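Local coordinates for protein alkaline phosphatase (Thermus thermophilus, PDB 7KWD) that probably hydrolyses phosphate monoesters as a homodimeric alkaline phosphatase, with zinc and magnesium ions bound in its active site, at residues I42-D47 with E298-F303; P245-M250 with L267-G272; L440-Q445 with F461-E466. All blocks are in the same frame, centred on the assembly; numbering follows the deposited sequence.

Contact 1: residues I42-D47 with E298-F303; sequences IVFVYD and ELLTAF. With MG (magnesium ion), chain D; ZN (zinc ion), chain E.
The strand segment carrying Ile42 and Phe44 runs nearly antiparallel to the helix segment carrying Leu300 and Phe303, their axes 10.9 Å apart at an angle of 161° between chain directions. Leu300 fills the gap with one methyl. Its CD1 lies 3.6 Å from Phe44 CD2, approaching the ring obliquely, with the two side chains crossing at about a right angle. The same CD1 reaches Ile42 CG2 at 4.1 Å, and so serves both strand residues. Ile42 divides its two branches between helix partners: with CG1 anti to the carbonyl carbon (chi1 -53°), that branch extends to put CD1 4.2 Å from Phe303 CD1, one helical turn beyond Leu300. This is the layer packing of the alpha/beta fold of alkaline phosphatases, in which helices cover a central sheet. Branched and aromatic residues suit its buried face, since they fill space without leaving polar groups to be satisfied. Tyr46 CE1 lies 3.6 Å above one face of the Phe44 ring, offset toward the rim, and Phe303 also packs on Leu255 and Ala259 of the neighbouring helix. Past this apolar layer the chain reaches Asp47, whose carboxylate bridges two metals: OD1 binds zinc at 2.2 Å and OD2 binds magnesium. Ser95, Asp317 and His318 complete the zinc ligands, while Thr148 and Glu270 join Asp47 at the magnesium.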
loop_
_atom_site.group_PDB
_atom_site.type_symbol
_atom_site.label_atom_id
_atom_site.label_comp_id
_atom_site.label_asym_id
_atom_site.label_seq_id
_atom_site.Cartn_x
_atom_site.Cartn_y
_atom_site.Cartn_z
ATOM N N ILE A 42 11.881 9.004 21.086
ATOM C CA ILE A 42 10.454 9.231 20.862
ATOM C C ILE A 42 10.021 8.252 19.793
ATOM O O ILE A 42 10.675 8.165 18.740
ATOM C CB ILE A 42 10.156 10.679 20.425
ATOM C CG1 ILE A 42 10.764 11.661 21.426
ATOM C CG2 ILE A 42 8.665 10.876 20.308
ATOM C CD1 ILE A 42 10.707 13.101 21.020
ATOM N N VAL A 43 8.953 7.508 20.059
ATOM C CA VAL A 43 8.385 6.574 19.086
ATOM C C VAL A 43 6.967 7.046 18.758
ATOM O O VAL A 43 6.101 7.065 19.637
ATOM C CB VAL A 43 8.369 5.128 19.611
ATOM C CG1 VAL A 43 7.875 4.171 18.521
ATOM C CG2 VAL A 43 9.761 4.674 20.138
ATOM N N PHE A 44 6.730 7.394 17.501
ATOM C CA PHE A 44 5.456 7.944 17.031
ATOM C C PHE A 44 4.831 6.854 16.166
ATOM O O PHE A 44 5.278 6.608 15.038
ATOM C CB PHE A 44 5.683 9.254 16.278
ATOM C CG PHE A 44 4.420 10.007 15.959
ATOM C CD1 PHE A 44 3.184 9.573 16.340
ATOM C CD2 PHE A 44 4.504 11.182 15.179
ATOM C CE1 PHE A 44 2.031 10.239 16.000
ATOM C CE2 PHE A 44 3.335 11.895 14.861
ATOM C CZ PHE A 44 2.097 11.417 15.276
ATOM N N VAL A 45 3.823 6.177 16.714
ATOM C CA VAL A 45 3.131 5.106 15.994
ATOM C C VAL A 45 1.908 5.686 15.296
ATOM O O VAL A 45 1.051 6.295 15.940
ATOM C CB VAL A 45 2.710 3.976 16.937
ATOM C CG1 VAL A 45 1.961 2.895 16.145
ATOM C CG2 VAL A 45 3.913 3.427 17.666
ATOM N N TYR A 46 1.833 5.480 13.978
ATOM C CA TYR A 46 0.630 5.707 13.189
ATOM C C TYR A 46 -0.106 4.368 13.107
ATOM O O TYR A 46 0.228 3.507 12.304
ATOM C CB TYR A 46 1.005 6.212 11.800
ATOM C CG TYR A 46 1.364 7.682 11.642
ATOM C CD1 TYR A 46 2.435 8.249 12.326
ATOM C CD2 TYR A 46 0.691 8.481 10.722
ATOM C CE1 TYR A 46 2.782 9.567 12.127
ATOM C CE2 TYR A 46 1.043 9.802 10.505
ATOM C CZ TYR A 46 2.083 10.339 11.212
ATOM O OH TYR A 46 2.423 11.658 11.024
ATOM N N ASP A 47 -1.116 4.170 13.951
ATOM C CA ASP A 47 -1.781 2.882 14.016
ATOM C C ASP A 47 -2.689 2.687 12.804
ATOM O O ASP A 47 -3.536 3.528 12.523
ATOM C CB ASP A 47 -2.590 2.763 15.305
ATOM C CG ASP A 47 -2.862 1.341 15.656
ATOM O OD1 ASP A 47 -3.437 0.663 14.777
ATOM O OD2 ASP A 47 -2.466 0.894 16.771
ATOM N N GLU A 298 5.339 17.949 13.430
ATOM C CA GLU A 298 6.019 19.223 13.392
ATOM C C GLU A 298 6.547 19.558 14.759
ATOM O O GLU A 298 7.690 19.996 14.894
ATOM C CB GLU A 298 5.060 20.287 12.884
ATOM C CG GLU A 298 4.844 20.121 11.389
ATOM C CD GLU A 298 4.005 21.204 10.753
ATOM O OE1 GLU A 298 3.095 21.724 11.433
ATOM O OE2 GLU A 298 4.241 21.502 9.555
ATOM N N LEU A 299 5.754 19.272 15.791
ATOM C CA LEU A 299 6.205 19.459 17.159
ATOM C C LEU A 299 7.392 18.568 17.492
ATOM O O LEU A 299 8.371 19.005 18.103
ATOM C CB LEU A 299 5.052 19.163 18.110
ATOM C CG LEU A 299 4.955 20.151 19.254
ATOM C CD1 LEU A 299 4.661 21.545 18.702
ATOM C CD2 LEU A 299 3.861 19.651 20.161
ATOM N N LEU A 300 7.302 17.283 17.131
ATOM C CA LEU A 300 8.341 16.344 17.521
ATOM C C LEU A 300 9.638 16.625 16.783
ATOM O O LEU A 300 10.716 16.500 17.364
ATOM C CB LEU A 300 7.862 14.917 17.258
ATOM C CG LEU A 300 6.655 14.490 18.094
ATOM C CD1 LEU A 300 6.251 13.052 17.771
ATOM C CD2 LEU A 300 6.914 14.675 19.608
ATOM N N THR A 301 9.567 16.968 15.491
ATOM C CA THR A 301 10.807 17.230 14.765
ATOM C C THR A 301 11.459 18.514 15.272
ATOM O O THR A 301 12.680 18.577 15.453
ATOM C CB THR A 301 10.569 17.297 13.258
ATOM O OG1 THR A 301 9.588 18.285 12.940
ATOM C CG2 THR A 301 10.135 15.957 12.747
ATOM N N ALA A 302 10.660 19.526 15.580
ATOM C CA ALA A 302 11.242 20.747 16.132
ATOM C C ALA A 302 11.919 20.461 17.464
ATOM O O ALA A 302 12.994 20.994 17.740
ATOM C CB ALA A 302 10.171 21.827 16.268
ATOM N N PHE A 303 11.330 19.589 18.289
ATOM C CA PHE A 303 12.024 19.162 19.504
ATOM C C PHE A 303 13.347 18.450 19.185
ATOM O O PHE A 303 14.378 18.718 19.815
ATOM C CB PHE A 303 11.135 18.255 20.351
ATOM C CG PHE A 303 11.760 17.884 21.677
ATOM C CD1 PHE A 303 12.560 16.759 21.785
ATOM C CD2 PHE A 303 11.583 18.677 22.796
ATOM C CE1 PHE A 303 13.156 16.425 22.979
ATOM C CE2 PHE A 303 12.172 18.345 23.998
ATOM C CZ PHE A 303 12.972 17.218 24.088
HETATM MG MG MG D . -3.186 1.182 18.778
HETATM ZN ZN ZN E . -2.745 -1.372 15.251
HETATM O O HOH W 1 -3.493 1.442 20.862
HETATM O O HOH W 2 -4.061 -0.547 19.032
HETATM O O HOH W 3 -5.174 1.902 17.807
#

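Contact 2: residues P245-M250 with L267-G272. With MG (magnesium ion), chain D.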
loop_
_atom_site.group_PDB
_atom_site.type_symbol
_atom_site.label_atom_id
_atom_site.label_comp_id
_atom_site.label_asym_id
_atom_site.label_seq_id
_atom_site.Cartn_x
_atom_site.Cartn_y
_atom_site.Cartn_z
ATOM N N PRO A 245 -8.995 17.074 24.107
ATOM C CA PRO A 245 -7.732 17.596 23.569
ATOM C C PRO A 245 -7.430 16.970 22.217
ATOM O O PRO A 245 -7.927 15.892 21.880
ATOM C CB PRO A 245 -6.694 17.212 24.623
ATOM C CG PRO A 245 -7.291 16.042 25.375
ATOM C CD PRO A 245 -8.783 16.040 25.146
ATOM N N SER A 246 -6.681 17.712 21.409
ATOM C CA SER A 246 -6.048 17.158 20.221
ATOM C C SER A 246 -4.822 16.340 20.626
ATOM O O SER A 246 -4.262 16.510 21.711
ATOM C CB SER A 246 -5.608 18.278 19.268
ATOM O OG SER A 246 -4.640 19.108 19.908
ATOM N N LEU A 247 -4.374 15.467 19.732
ATOM C CA LEU A 247 -3.124 14.768 20.030
ATOM C C LEU A 247 -2.006 15.775 20.314
ATOM O O LEU A 247 -1.227 15.609 21.267
ATOM C CB LEU A 247 -2.777 13.825 18.891
ATOM C CG LEU A 247 -1.595 12.878 19.181
ATOM C CD1 LEU A 247 -1.821 12.068 20.433
ATOM C CD2 LEU A 247 -1.400 11.965 17.963
ATOM N N LYS A 248 -1.942 16.853 19.522
ATOM C CA LYS A 248 -0.912 17.868 19.739
ATOM C C LYS A 248 -0.961 18.420 21.153
ATOM O O LYS A 248 0.085 18.554 21.821
ATOM C CB LYS A 248 -1.085 19.016 18.731
ATOM C CG LYS A 248 -0.052 20.154 18.900
ATOM C CD LYS A 248 -0.353 21.266 17.880
ATOM C CE LYS A 248 0.733 22.343 17.828
ATOM N NZ LYS A 248 0.305 23.432 16.893
ATOM N N GLU A 249 -2.158 18.776 21.627
ATOM C CA GLU A 249 -2.279 19.353 22.969
ATOM C C GLU A 249 -1.750 18.398 24.026
ATOM O O GLU A 249 -1.170 18.822 25.030
ATOM C CB GLU A 249 -3.743 19.711 23.270
ATOM C CG GLU A 249 -4.186 21.040 22.628
ATOM C CD GLU A 249 -5.695 21.311 22.678
ATOM O OE1 GLU A 249 -6.527 20.370 22.619
ATOM O OE2 GLU A 249 -6.045 22.499 22.762
ATOM N N MET A 250 -1.980 17.104 23.837
ATOM C CA MET A 250 -1.478 16.122 24.795
ATOM C C MET A 250 0.042 16.026 24.726
ATOM O O MET A 250 0.711 16.037 25.764
ATOM C CB MET A 250 -2.141 14.766 24.531
ATOM C CG MET A 250 -3.603 14.716 24.994
ATOM S SD MET A 250 -4.361 13.092 24.972
ATOM C CE MET A 250 -4.865 12.808 23.399
ATOM N N LEU A 267 9.308 8.179 25.056
ATOM C CA LEU A 267 7.943 8.613 24.850
ATOM C C LEU A 267 7.378 7.815 23.695
ATOM O O LEU A 267 8.025 7.676 22.655
ATOM C CB LEU A 267 7.894 10.109 24.541
ATOM C CG LEU A 267 6.642 10.716 23.931
ATOM C CD1 LEU A 267 5.513 10.512 24.945
ATOM C CD2 LEU A 267 6.851 12.213 23.614
ATOM N N GLN A 268 6.187 7.270 23.879
ATOM C CA GLN A 268 5.392 6.782 22.769
ATOM C C GLN A 268 4.257 7.776 22.541
ATOM O O GLN A 268 3.548 8.152 23.485
ATOM C CB GLN A 268 4.823 5.390 23.031
ATOM C CG GLN A 268 4.117 4.814 21.784
ATOM C CD GLN A 268 3.224 3.610 22.057
ATOM O OE1 GLN A 268 2.012 3.738 22.185
ATOM N NE2 GLN A 268 3.822 2.422 22.088
ATOM N N VAL A 269 4.133 8.256 21.317
ATOM C CA VAL A 269 2.971 9.012 20.872
ATOM C C VAL A 269 2.238 8.127 19.898
ATOM O O VAL A 269 2.857 7.615 18.961
ATOM C CB VAL A 269 3.372 10.333 20.194
ATOM C CG1 VAL A 269 2.121 11.123 19.770
ATOM C CG2 VAL A 269 4.275 11.135 21.119
ATOM N N GLU A 270 0.929 7.959 20.093
ATOM C CA GLU A 270 0.137 7.117 19.215
ATOM C C GLU A 270 -0.989 7.902 18.569
ATOM O O GLU A 270 -1.839 8.478 19.267
ATOM C CB GLU A 270 -0.471 5.906 19.929
ATOM C CG GLU A 270 -0.871 4.846 18.861
ATOM C CD GLU A 270 -1.910 3.901 19.365
ATOM O OE1 GLU A 270 -2.385 4.116 20.507
ATOM O OE2 GLU A 270 -2.222 2.967 18.632
ATOM N N ALA A 271 -0.981 7.947 17.241
ATOM C CA ALA A 271 -2.145 8.365 16.469
ATOM C C ALA A 271 -2.935 7.091 16.254
ATOM O O ALA A 271 -2.874 6.450 15.208
ATOM C CB ALA A 271 -1.741 9.023 15.161
ATOM N N GLY A 272 -3.661 6.699 17.310
ATOM C CA GLY A 272 -4.224 5.371 17.365
ATOM C C GLY A 272 -5.539 5.183 16.690
ATOM O O GLY A 272 -6.019 4.037 16.603
HETATM MG MG MG D . -3.186 1.182 18.778
HETATM O O HOH W 1 -3.493 1.442 20.862
HETATM O O HOH W 3 -5.174 1.902 17.807
HETATM O O HOH W 2 -4.061 -0.547 19.032
#
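Leu247, in the first turn of helix 247-259, inserts its isobutyl end against Val269, Glu270 and Ala271 of strand 265-271, where a helix of the alpha/beta fold begins its run across the central sheet. The apolar part of the contact is carried by this one side chain. Leu247 CD2 stands 4.0 Å from Val269 CG1 and 4.1 Å from Ala271 CB. Both methyls also sit against a backbone oxygen, Leu247 CD2 at 3.7 Å and Leu247 CD1 at 3.8 Å from Glu270 O. Because CG is anti to the backbone N (chi1 -171°), the forked end extends away from the helix and reaches the strand. Leucine has the length for this, whereas the short Ala271 and the compact Val269 let it lie close to the strand backbone. Val296 of helix 283-306 packs on both Leu247 and Val269.

Hydrogen bonding fixes the start of the helix. Ser246 is the N-cap, and with Glu249 it forms a capping box. Ser246 OG takes the N-H of Glu249 at 3.0 Å from Glu249 N, a group with no helical carbonyl a turn earlier to pair with. In return Ser246 N donates to Glu249 OE1 at 2.9 Å, meeting it on the anti side, 21° out of the carboxylate plane.

Metal binding occupies the other side of the strand. The extended chain of Glu270 brings OE2 to within 2.0 Å of the magnesium ion, where Asp47 and Thr148 also bind. Its second oxygen, OE1, hydrogen-bonds to Thr140 and accepts from a magnesium-bound water. A beta carbon at Gly272 would run into Glu270 CD, so glycine suits the place, and Gly272 O accepts a hydrogen bond of 2.6 Å from another magnesium-bound water.

Contact 3: residues L440-Q445 with F461-E466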
loop_
_atom_site.group_PDB
_atom_site.type_symbol
_atom_site.label_atom_id
_atom_site.label_comp_id
_atom_site.label_asym_id
_atom_site.label_seq_id
_atom_site.Cartn_x
_atom_site.Cartn_y
_atom_site.Cartn_z
ATOM N N LEU A 440 8.372 2.890 7.924
ATOM C CA LEU A 440 9.305 3.070 9.035
ATOM C C LEU A 440 10.241 4.216 8.679
ATOM O O LEU A 440 10.882 4.181 7.621
ATOM C CB LEU A 440 10.124 1.812 9.297
ATOM C CG LEU A 440 11.360 1.907 10.196
ATOM C CD1 LEU A 440 11.048 2.294 11.659
ATOM C CD2 LEU A 440 12.027 0.564 10.187
ATOM N N LEU A 441 10.341 5.193 9.572
ATOM C CA LEU A 441 11.069 6.429 9.293
ATOM C C LEU A 441 11.871 6.863 10.507
ATOM O O LEU A 441 11.359 6.847 11.627
ATOM C CB LEU A 441 10.098 7.547 8.898
ATOM C CG LEU A 441 10.488 9.028 8.969
ATOM C CD1 LEU A 441 11.397 9.370 7.829
ATOM C CD2 LEU A 441 9.226 9.869 8.870
ATOM N N LEU A 442 13.098 7.314 10.265
ATOM C CA LEU A 442 14.016 7.745 11.311
ATOM C C LEU A 442 14.331 9.224 11.172
ATOM O O LEU A 442 14.720 9.692 10.095
ATOM C CB LEU A 442 15.325 6.971 11.262
ATOM C CG LEU A 442 15.186 5.448 11.326
ATOM C CD1 LEU A 442 16.572 4.786 11.158
ATOM C CD2 LEU A 442 14.573 5.063 12.622
ATOM N N TYR A 443 14.183 9.961 12.258
ATOM C CA TYR A 443 14.408 11.406 12.226
ATOM C C TYR A 443 15.396 11.711 13.337
ATOM O O TYR A 443 15.048 11.690 14.529
ATOM C CB TYR A 443 13.113 12.195 12.387
ATOM C CG TYR A 443 13.331 13.684 12.226
ATOM C CD1 TYR A 443 13.718 14.475 13.300
ATOM C CD2 TYR A 443 13.193 14.292 10.994
ATOM C CE1 TYR A 443 13.951 15.834 13.148
ATOM C CE2 TYR A 443 13.405 15.648 10.846
ATOM C CZ TYR A 443 13.775 16.414 11.927
ATOM O OH TYR A 443 13.982 17.768 11.745
ATOM N N GLY A 444 16.616 11.981 12.951
ATOM C CA GLY A 444 17.663 12.202 13.928
ATOM C C GLY A 444 18.918 12.709 13.259
ATOM O O GLY A 444 19.026 12.762 12.026
ATOM N N GLN A 445 19.865 13.082 14.122
ATOM C CA GLN A 445 21.126 13.644 13.676
ATOM C C GLN A 445 22.061 12.517 13.292
ATOM O O GLN A 445 22.209 11.539 14.035
ATOM C CB GLN A 445 21.743 14.493 14.793
ATOM C CG GLN A 445 23.139 15.018 14.491
ATOM C CD GLN A 445 23.608 16.036 15.530
ATOM O OE1 GLN A 445 24.372 15.702 16.444
ATOM N NE2 GLN A 445 23.142 17.284 15.393
ATOM N N PHE A 461 12.557 -3.092 17.599
ATOM C CA PHE A 461 13.133 -3.376 18.910
ATOM C C PHE A 461 14.652 -3.214 18.913
ATOM O O PHE A 461 15.212 -2.570 19.800
ATOM C CB PHE A 461 12.759 -4.793 19.323
ATOM C CG PHE A 461 13.305 -5.209 20.665
ATOM C CD1 PHE A 461 12.758 -4.708 21.838
ATOM C CD2 PHE A 461 14.367 -6.103 20.746
ATOM C CE1 PHE A 461 13.239 -5.105 23.073
ATOM C CE2 PHE A 461 14.865 -6.487 21.972
ATOM C CZ PHE A 461 14.293 -5.998 23.139
ATOM N N ARG A 462 15.336 -3.780 17.908
ATOM C CA ARG A 462 16.788 -3.649 17.834
ATOM C C ARG A 462 17.227 -2.203 17.668
ATOM O O ARG A 462 18.220 -1.772 18.273
ATOM C CB ARG A 462 17.323 -4.506 16.686
ATOM C CG ARG A 462 17.091 -5.966 16.975
ATOM C CD ARG A 462 17.813 -6.886 16.016
ATOM N NE ARG A 462 17.130 -8.161 16.041
ATOM C CZ ARG A 462 16.130 -8.458 15.225
ATOM N NH1 ARG A 462 15.748 -7.575 14.308
ATOM N NH2 ARG A 462 15.527 -9.628 15.328
ATOM N N LEU A 463 16.501 -1.430 16.858
ATOM C CA LEU A 463 16.856 -0.030 16.688
ATOM C C LEU A 463 16.693 0.745 17.988
ATOM O O LEU A 463 17.525 1.593 18.328
ATOM C CB LEU A 463 15.994 0.607 15.605
ATOM C CG LEU A 463 16.094 0.016 14.207
ATOM C CD1 LEU A 463 15.014 0.675 13.349
ATOM C CD2 LEU A 463 17.445 0.231 13.663
ATOM N N MET A 464 15.605 0.501 18.710
ATOM C CA MET A 464 15.435 1.182 19.988
ATOM C C MET A 464 16.551 0.809 20.949
ATOM O O MET A 464 17.077 1.673 21.676
ATOM C CB MET A 464 14.083 0.845 20.599
ATOM C CG MET A 464 12.935 1.329 19.762
ATOM S SD MET A 464 11.379 1.418 20.655
ATOM C CE MET A 464 10.999 -0.303 20.948
ATOM N N GLY A 465 16.918 -0.469 20.976
ATOM C CA GLY A 465 17.945 -0.904 21.913
ATOM C C GLY A 465 19.309 -0.345 21.563
ATOM O O GLY A 465 20.068 0.045 22.446
ATOM N N GLU A 466 19.647 -0.327 20.276
ATOM C CA GLU A 466 20.893 0.279 19.843
ATOM C C GLU A 466 20.929 1.739 20.222
ATOM O O GLU A 466 21.897 2.209 20.819
ATOM C CB GLU A 466 21.088 0.151 18.333
ATOM C CG GLU A 466 22.268 0.999 17.850
ATOM C CD GLU A 466 22.604 0.808 16.363
ATOM O OE1 GLU A 466 21.752 0.273 15.596
ATOM O OE2 GLU A 466 23.717 1.239 15.966
#
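Leu440 and Leu442, two residues apart on strand 438-443, both point toward Leu463 of helix 459-468, and the three leucines make up the whole meeting of the two segments. A single methyl does the touching on the helix side: Leu463 CD1 lies 4.4 Å from Leu440 CD2 and 4.5 Å from Leu442 CD2. The other methyl of Leu440, CD1, comes almost as near, at 4.6 Å from Leu463 CD1. Leu463 presents this methyl by a stretched chain, its CG anti to the carbonyl carbon (chi1 -61°) and CD1 continuing outward (chi2 172°). The CA atoms of Leu442 and Leu463 are 9.9 Å apart, and the leucines reach in from both sides to meet between the backbones. Even this closest part is a light touch of methyl groups. The packing is filled in by Ile313 of the adjacent strand, which meets both strand leucines, and by Leu34, which lies against Leu442.

The looser side of the contact is marked by Glu466, Arg462 and Gln445. Glu466, on the next turn of the helix, directs its carboxylate to the backbone N atoms of Leu34 and Gly35; with two acceptor oxygens it can take two successive N-H groups. Arg462 is partly exposed and bonds through NH1 to His459. At the far end of the strand segment Gln445 is exposed to solvent, and its backbone O accepts from Tyr38 OH.

The contact thus joins the helix to one face of the sheet in the alpha/beta fold of the family. Leu441 and Tyr443 face the other way, Leu441 onto helix 70-75 and Tyr443 onto both that helix and helix 283-306. With methyl groups alone meeting, adhesion here rests on burial and dispersion, which impose little directional constraint on how helix and strand are set against each other.

All three contacts are buried and bring a helix against the central sheet; contacts 1 and 2 share one face and contact 3 takes the other. Contacts 1 and 2 use neighbouring parallel strands, joined by Val43 N to Leu267 O at 2.8 Å, and each leads from an apolar layer to the same magnesium, which Asp47 and Glu270 share. Contact 3 lies farther from the chain's centre, holds no metal ligand and turns polar toward solvent. Its helix 459-468 touches the strand of contact 1, where Met464 SD meets Val43 CG2 at 3.7 Å, while Tyr443, from the strand of contact 3, packs on Thr301 on the helix 283-306 face. Contacts 2 and 3 do not touch.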